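Local structure of polyketide synthase PksJ (Bacillus subtilis subsp. subtilis, 4J1Q) at residues K326-V339 and K373-L385. The protein probably reduces keto groups on polyketide intermediates with NADPH, its ketoreductase domain acting stereoselectively at both alpha and beta positions in bacillaene assembly. Residues are numbered along the deposited sequence; the frame is centred on the assembly and turned at random.
With NDP (NADPH dihydro-nicotinamide-adenine-dinucleotide phosphate), chain B.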
loop_
_atom_site.group_PDB
_atom_site.type_symbol
_atom_site.label_atom_id
_atom_site.label_comp_id
_atom_site.label_asym_id
_atom_site.label_seq_id
_atom_site.Cartn_x
_atom_site.Cartn_y
_atom_site.Cartn_z
ATOM N N LYS A 326 10.464 -0.974 16.887
ATOM C CA LYS A 326 9.392 -1.389 17.773
ATOM C C LYS A 326 9.509 -0.721 19.144
ATOM O O LYS A 326 8.508 -0.265 19.701
ATOM C CB LYS A 326 9.396 -2.911 17.923
ATOM C CG LYS A 326 10.731 -3.479 18.385
ATOM C CD LYS A 326 10.558 -4.841 19.034
ATOM C CE LYS A 326 10.082 -5.888 18.029
ATOM N NZ LYS A 326 10.009 -7.238 18.655
ATOM N N ASP A 327 10.734 -0.623 19.663
ATOM C CA ASP A 327 10.939 -0.179 21.049
ATOM C C ASP A 327 11.095 1.335 21.189
ATOM O O ASP A 327 11.544 1.825 22.219
ATOM C CB ASP A 327 12.129 -0.903 21.684
ATOM C CG ASP A 327 11.895 -2.400 21.819
ATOM O OD1 ASP A 327 10.768 -2.862 21.545
ATOM O OD2 ASP A 327 12.833 -3.108 22.233
ATOM N N PHE A 328 10.703 2.076 20.160
ATOM C CA PHE A 328 10.829 3.528 20.195
ATOM C C PHE A 328 9.496 4.183 20.493
ATOM O O PHE A 328 8.465 3.735 20.009
ATOM C CB PHE A 328 11.364 4.055 18.872
ATOM C CG PHE A 328 12.786 3.685 18.601
ATOM C CD1 PHE A 328 13.799 4.611 18.792
ATOM C CD2 PHE A 328 13.106 2.435 18.079
ATOM C CE1 PHE A 328 15.108 4.298 18.482
ATOM C CE2 PHE A 328 14.416 2.115 17.763
ATOM C CZ PHE A 328 15.422 3.048 17.972
ATOM N N PRO A 329 9.519 5.264 21.287
ATOM C CA PRO A 329 8.305 5.969 21.671
ATOM C C PRO A 329 7.848 6.959 20.601
ATOM O O PRO A 329 7.851 8.167 20.848
ATOM C CB PRO A 329 8.731 6.713 22.940
ATOM C CG PRO A 329 10.176 6.985 22.730
ATOM C CD PRO A 329 10.712 5.812 21.961
ATOM N N LEU A 330 7.440 6.444 19.439
ATOM C CA LEU A 330 7.128 7.277 18.272
ATOM C C LEU A 330 5.863 8.097 18.455
ATOM O O LEU A 330 4.887 7.613 19.024
ATOM C CB LEU A 330 6.976 6.405 17.017
ATOM C CG LEU A 330 8.178 5.577 16.555
ATOM C CD1 LEU A 330 7.771 4.616 15.446
ATOM C CD2 LEU A 330 9.298 6.484 16.082
ATOM N N ASP A 331 5.846 9.300 17.882
ATOM C CA ASP A 331 4.603 10.054 17.723
ATOM C C ASP A 331 3.794 9.538 16.512
ATOM O O ASP A 331 2.563 9.597 16.508
ATOM C CB ASP A 331 4.892 11.556 17.577
ATOM C CG ASP A 331 5.766 12.128 18.725
ATOM O OD1 ASP A 331 5.794 11.540 19.836
ATOM O OD2 ASP A 331 6.431 13.174 18.496
ATOM N N PHE A 332 4.489 9.002 15.503
ATOM C CA PHE A 332 3.838 8.498 14.293
ATOM C C PHE A 332 4.719 7.530 13.491
ATOM O O PHE A 332 5.950 7.504 13.642
ATOM C CB PHE A 332 3.365 9.654 13.394
ATOM C CG PHE A 332 4.469 10.606 12.985
ATOM C CD1 PHE A 332 5.457 10.208 12.089
ATOM C CD2 PHE A 332 4.502 11.914 13.480
ATOM C CE1 PHE A 332 6.458 11.086 11.709
ATOM C CE2 PHE A 332 5.501 12.790 13.115
ATOM C CZ PHE A 332 6.479 12.376 12.226
ATOM N N PHE A 333 4.070 6.687 12.694
ATOM C CA PHE A 333 4.748 5.911 11.668
ATOM C C PHE A 333 3.853 5.994 10.432
ATOM O O PHE A 333 2.755 5.449 10.425
ATOM C CB PHE A 333 4.902 4.460 12.135
ATOM C CG PHE A 333 5.952 3.662 11.390
ATOM C CD1 PHE A 333 6.283 3.952 10.072
ATOM C CD2 PHE A 333 6.488 2.517 11.967
ATOM C CE1 PHE A 333 7.181 3.149 9.358
ATOM C CE2 PHE A 333 7.389 1.714 11.266
ATOM C CZ PHE A 333 7.714 2.013 9.943
ATOM N N ILE A 334 4.262 6.811 9.467
ATOM C CA ILE A 334 3.446 7.087 8.293
ATOM C C ILE A 334 4.054 6.488 7.033
ATOM O O ILE A 334 5.225 6.726 6.736
ATOM C CB ILE A 334 3.292 8.596 8.078
ATOM C CG1 ILE A 334 2.328 9.201 9.118
ATOM C CG2 ILE A 334 2.851 8.885 6.654
ATOM C CD1 ILE A 334 2.598 10.664 9.395
ATOM N N PHE A 335 3.275 5.675 6.320
ATOM C CA PHE A 335 3.732 5.093 5.056
ATOM C C PHE A 335 3.319 6.016 3.916
ATOM O O PHE A 335 2.154 6.396 3.815
ATOM C CB PHE A 335 3.101 3.706 4.814
ATOM C CG PHE A 335 3.026 2.833 6.027
ATOM C CD1 PHE A 335 1.986 1.916 6.165
ATOM C CD2 PHE A 335 4.009 2.872 7.001
ATOM C CE1 PHE A 335 1.869 1.134 7.307
ATOM C CE2 PHE A 335 3.910 2.097 8.144
ATOM C CZ PHE A 335 2.842 1.220 8.297
ATOM N N PHE A 336 4.222 6.229 2.972
ATOM C CA PHE A 336 3.857 6.913 1.728
ATOM C C PHE A 336 3.459 5.934 0.629
ATOM O O PHE A 336 4.294 5.443 -0.145
ATOM C CB PHE A 336 4.981 7.843 1.255
ATOM C CG PHE A 336 5.048 9.143 2.024
ATOM C CD1 PHE A 336 4.219 9.360 3.130
ATOM C CD2 PHE A 336 5.899 10.159 1.618
ATOM C CE1 PHE A 336 4.269 10.550 3.828
ATOM C CE2 PHE A 336 5.959 11.348 2.316
ATOM C CZ PHE A 336 5.134 11.556 3.422
ATOM N N SER A 337 2.175 5.599 0.608
ATOM C CA SER A 337 1.647 4.635 -0.358
ATOM C C SER A 337 1.134 5.431 -1.556
ATOM O O SER A 337 1.390 6.624 -1.666
ATOM C CB SER A 337 0.511 3.823 0.306
ATOM O OG SER A 337 -0.166 2.985 -0.619
ATOM N N SER A 338 0.320 4.808 -2.399
ATOM C CA SER A 338 -0.028 5.437 -3.654
ATOM C C SER A 338 -1.475 5.163 -4.004
ATOM O O SER A 338 -2.045 4.118 -3.630
ATOM C CB SER A 338 0.864 4.904 -4.781
ATOM O OG SER A 338 0.249 5.131 -6.036
ATOM N N VAL A 339 -2.051 6.061 -4.793
ATOM C CA VAL A 339 -3.348 5.793 -5.395
ATOM C C VAL A 339 -3.389 4.470 -6.209
ATOM O O VAL A 339 -4.411 3.813 -6.283
ATOM C CB VAL A 339 -3.817 7.020 -6.203
ATOM C CG1 VAL A 339 -4.368 6.615 -7.554
ATOM C CG2 VAL A 339 -4.850 7.806 -5.396
ATOM N N LYS A 373 2.229 -3.386 22.071
ATOM C CA LYS A 373 3.508 -3.846 21.542
ATOM C C LYS A 373 4.207 -2.798 20.683
ATOM O O LYS A 373 5.429 -2.736 20.662
ATOM C CB LYS A 373 3.329 -5.148 20.758
ATOM C CG LYS A 373 2.893 -6.306 21.637
ATOM C CD LYS A 373 2.784 -7.618 20.890
ATOM C CE LYS A 373 2.506 -8.743 21.882
ATOM N NZ LYS A 373 2.658 -10.097 21.280
ATOM N N ARG A 374 3.431 -1.967 19.997
ATOM C CA ARG A 374 3.999 -0.914 19.152
ATOM C C ARG A 374 3.593 0.478 19.618
ATOM O O ARG A 374 2.492 0.674 20.129
ATOM C CB ARG A 374 3.600 -1.117 17.685
ATOM C CG ARG A 374 4.722 -1.668 16.818
ATOM C CD ARG A 374 4.908 -3.156 17.050
ATOM N NE ARG A 374 6.060 -3.675 16.333
ATOM C CZ ARG A 374 6.359 -4.965 16.241
ATOM N NH1 ARG A 374 5.640 -5.861 16.901
ATOM N NH2 ARG A 374 7.405 -5.355 15.524
ATOM N N PHE A 375 4.460 1.457 19.382
ATOM C CA PHE A 375 4.250 2.809 19.888
ATOM C C PHE A 375 3.921 3.782 18.759
ATOM O O PHE A 375 4.604 3.806 17.725
ATOM C CB PHE A 375 5.496 3.295 20.634
ATOM C CG PHE A 375 5.775 2.552 21.912
ATOM C CD1 PHE A 375 4.844 1.658 22.434
ATOM C CD2 PHE A 375 6.932 2.808 22.636
ATOM C CE1 PHE A 375 5.073 1.019 23.641
ATOM C CE2 PHE A 375 7.148 2.205 23.867
ATOM C CZ PHE A 375 6.221 1.302 24.364
ATOM N N GLY A 376 2.895 4.607 18.978
ATOM C CA GLY A 376 2.579 5.730 18.082
ATOM C C GLY A 376 1.565 5.426 16.982
ATOM O O GLY A 376 1.340 4.263 16.625
ATOM N N SER A 377 0.966 6.475 16.427
ATOM C CA SER A 377 -0.134 6.298 15.485
ATOM C C SER A 377 0.356 5.966 14.068
ATOM O O SER A 377 1.319 6.555 13.580
ATOM C CB SER A 377 -1.026 7.539 15.468
ATOM O OG SER A 377 -0.464 8.530 14.629
ATOM N N THR A 378 -0.352 5.059 13.405
ATOM C CA THR A 378 0.080 4.554 12.101
ATOM C C THR A 378 -0.895 4.963 11.016
ATOM O O THR A 378 -2.087 4.683 11.113
ATOM C CB THR A 378 0.165 3.018 12.094
ATOM O OG1 THR A 378 0.842 2.572 13.270
ATOM C CG2 THR A 378 0.916 2.542 10.888
ATOM N N ILE A 379 -0.369 5.550 9.948
ATOM C CA ILE A 379 -1.197 5.974 8.831
ATOM C C ILE A 379 -0.519 5.595 7.531
ATOM O O ILE A 379 0.692 5.752 7.396
ATOM C CB ILE A 379 -1.405 7.502 8.845
ATOM C CG1 ILE A 379 -1.998 7.929 10.178
ATOM C CG2 ILE A 379 -2.317 7.935 7.705
ATOM C CD1 ILE A 379 -2.040 9.432 10.374
ATOM N N SER A 380 -1.308 5.165 6.555
ATOM C CA SER A 380 -0.834 5.013 5.188
ATOM C C SER A 380 -1.589 6.003 4.295
ATOM O O SER A 380 -2.824 6.091 4.368
ATOM C CB SER A 380 -1.055 3.574 4.712
ATOM O OG SER A 380 -0.486 3.318 3.412
ATOM N N PHE A 381 -0.855 6.805 3.523
ATOM C CA PHE A 381 -1.497 7.778 2.641
ATOM C C PHE A 381 -1.477 7.213 1.227
ATOM O O PHE A 381 -0.398 6.912 0.689
ATOM C CB PHE A 381 -0.760 9.138 2.664
ATOM C CG PHE A 381 -0.992 9.957 3.919
ATOM C CD1 PHE A 381 -0.255 9.723 5.075
ATOM C CD2 PHE A 381 -1.890 11.000 3.916
ATOM C CE1 PHE A 381 -0.440 10.501 6.217
ATOM C CE2 PHE A 381 -2.090 11.781 5.055
ATOM C CZ PHE A 381 -1.356 11.535 6.204
ATOM N N ASN A 382 -2.644 7.121 0.596
ATOM C CA ASN A 382 -2.657 6.903 -0.838
ATOM C C ASN A 382 -2.554 8.200 -1.628
ATOM O O ASN A 382 -3.566 8.917 -1.816
ATOM C CB ASN A 382 -3.893 6.119 -1.260
ATOM C CG ASN A 382 -3.988 4.794 -0.566
ATOM O OD1 ASN A 382 -4.608 4.677 0.508
ATOM N ND2 ASN A 382 -3.412 3.772 -1.182
ATOM N N TRP A 383 -1.320 8.536 -2.013
ATOM C CA TRP A 383 -1.028 9.811 -2.668
ATOM C C TRP A 383 -1.332 9.720 -4.123
ATOM O O TRP A 383 -1.002 8.709 -4.777
ATOM C CB TRP A 383 0.443 10.160 -2.536
ATOM C CG TRP A 383 0.902 10.558 -1.158
ATOM C CD1 TRP A 383 2.025 10.092 -0.490
ATOM C CD2 TRP A 383 0.344 11.620 -0.291
ATOM N NE1 TRP A 383 2.170 10.722 0.724
ATOM C CE2 TRP A 383 1.196 11.658 0.902
ATOM C CE3 TRP A 383 -0.731 12.495 -0.379
ATOM C CZ2 TRP A 383 0.986 12.569 1.931
ATOM C CZ3 TRP A 383 -0.971 13.368 0.689
ATOM C CH2 TRP A 383 -0.119 13.418 1.815
ATOM N N PRO A 384 -1.855 10.816 -4.687
ATOM C CA PRO A 384 -1.874 10.923 -6.126
ATOM C C PRO A 384 -0.515 11.402 -6.651
ATOM O O PRO A 384 0.436 11.601 -5.871
ATOM C CB PRO A 384 -2.927 11.989 -6.356
ATOM C CG PRO A 384 -2.716 12.939 -5.204
ATOM C CD PRO A 384 -2.352 12.047 -4.035
ATOM N N LEU A 385 -0.454 11.622 -7.961
ATOM C CA LEU A 385 0.720 12.214 -8.615
ATOM C C LEU A 385 0.996 13.586 -8.009
ATOM O O LEU A 385 0.128 14.448 -8.052
ATOM C CB LEU A 385 0.441 12.351 -10.122
ATOM C CG LEU A 385 1.566 12.596 -11.140
ATOM C CD1 LEU A 385 1.951 14.066 -11.247
ATOM C CD2 LEU A 385 2.784 11.708 -10.887
HETATM P PA NDP B . 11.581 8.906 -5.635
HETATM O O1A NDP B . 11.944 7.695 -6.503
HETATM O O2A NDP B . 12.076 10.294 -5.899
HETATM O O5B NDP B . 11.869 8.535 -4.109
HETATM C C5B NDP B . 12.044 7.175 -3.704
HETATM C C4B NDP B . 13.352 7.143 -2.931
HETATM O O4B NDP B . 13.476 5.862 -2.308
HETATM C C3B NDP B . 14.530 7.240 -3.889
HETATM O O3B NDP B . 15.269 8.404 -3.423
HETATM C C2B NDP B . 15.333 5.958 -3.675
HETATM O O2B NDP B . 16.750 6.265 -3.501
HETATM C C1B NDP B . 14.832 5.429 -2.345
HETATM N N9A NDP B . 14.876 3.937 -2.392
HETATM C C8A NDP B . 14.452 3.123 -3.424
HETATM N N7A NDP B . 14.673 1.806 -3.040
HETATM C C5A NDP B . 15.182 1.814 -1.730
HETATM C C6A NDP B . 15.589 0.820 -0.842
HETATM N N6A NDP B . 15.567 -0.512 -1.173
HETATM N N1A NDP B . 16.058 1.175 0.388
HETATM C C2A NDP B . 16.164 2.480 0.738
HETATM N N3A NDP B . 15.815 3.456 -0.126
HETATM C C4A NDP B . 15.283 3.153 -1.351
HETATM O O3 NDP B . 9.970 8.937 -5.555
HETATM P PN NDP B . 9.208 10.029 -4.667
HETATM O O1N NDP B . 8.372 10.786 -5.695
HETATM O O2N NDP B . 10.143 10.679 -3.664
HETATM O O5D NDP B . 8.197 9.092 -3.825
HETATM C C5D NDP B . 8.243 8.973 -2.396
HETATM C C4D NDP B . 7.274 7.840 -1.988
HETATM O O4D NDP B . 5.916 8.287 -2.195
HETATM C C3D NDP B . 7.459 6.604 -2.880
HETATM O O3D NDP B . 7.392 5.393 -2.092
HETATM C C2D NDP B . 6.325 6.695 -3.854
HETATM O O2D NDP B . 5.913 5.373 -4.215
HETATM C C1D NDP B . 5.224 7.466 -3.111
HETATM N N1N NDP B . 4.417 8.275 -4.035
HETATM C C2N NDP B . 4.954 9.321 -4.727
HETATM C C3N NDP B . 4.187 10.059 -5.658
HETATM C C7N NDP B . 4.812 11.238 -6.407
HETATM O O7N NDP B . 4.057 12.054 -6.953
HETATM N N7N NDP B . 6.155 11.334 -6.549
HETATM C C4N NDP B . 2.848 9.673 -5.928
HETATM C C5N NDP B . 2.331 8.569 -5.221
HETATM C C6N NDP B . 3.151 7.888 -4.289
HETATM P P2B NDP B . 17.905 5.191 -3.877
HETATM O O1X NDP B . 17.516 4.770 -5.311
HETATM O O2X NDP B . 19.135 6.068 -3.675
HETATM O O3X NDP B . 17.787 4.057 -2.879
#
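The backbones of F333 and F335 hydrogen-bond to S377, I379 and F381 where strand 332-338 runs parallel to strand 377-383, neighbours in the Rossmann-fold sheet of the ketoreductase domain. The connection between them runs through helix 349-370, making the beta-alpha-beta crossover, right-handed as in other short-chain dehydrogenase-like folds. Backbone bonds alternate regularly: F333 N to S377 O, I379 N to F333 O, F335 N to I379 O at 2.8 Å, then F381 N to F335 O, nearly straight at 171°. Past F336 the pairing slackens, and the bonds S337 N to F381 O and W383 N to S337 O are weak. It tightens again beyond S338, where V339 N reaches W383 O at 2.8 Å.

Apolar packing differs on the two faces. On one, I334 lies alongside I379, while its CG2, anti to the backbone N, meets the edge of the F381 ring 3.6 Å from CD1. Further along, the indole edge of W383 points into the face of F336, an edge-to-face pair with planes at 84°; NE1 of W383 sits 3.4 Å from CD1 of F336. F336 CB also touches the NADPH ribose, and S337 O and W383 O approach its nicotinamide ring, so the C-terminal ends of both strands help line the cofactor pocket. On the other face, T378 CG2 packs 3.5 Å from F335 CZ, and T378 turns its hydroxyl to R365.

Polar side chains gather farther along that second face. The carboxylate of D359, on the crossover helix, is hydrogen-bonded to S337 OG, S380 OG and N382 ND2, tying both strands to it; S337 OG also bonds with N355 O. N382 ND2 also donates to S338 O at 2.8 Å, the oxygen lying in the amide plane while the nitrogen stands above the carbonyl plane.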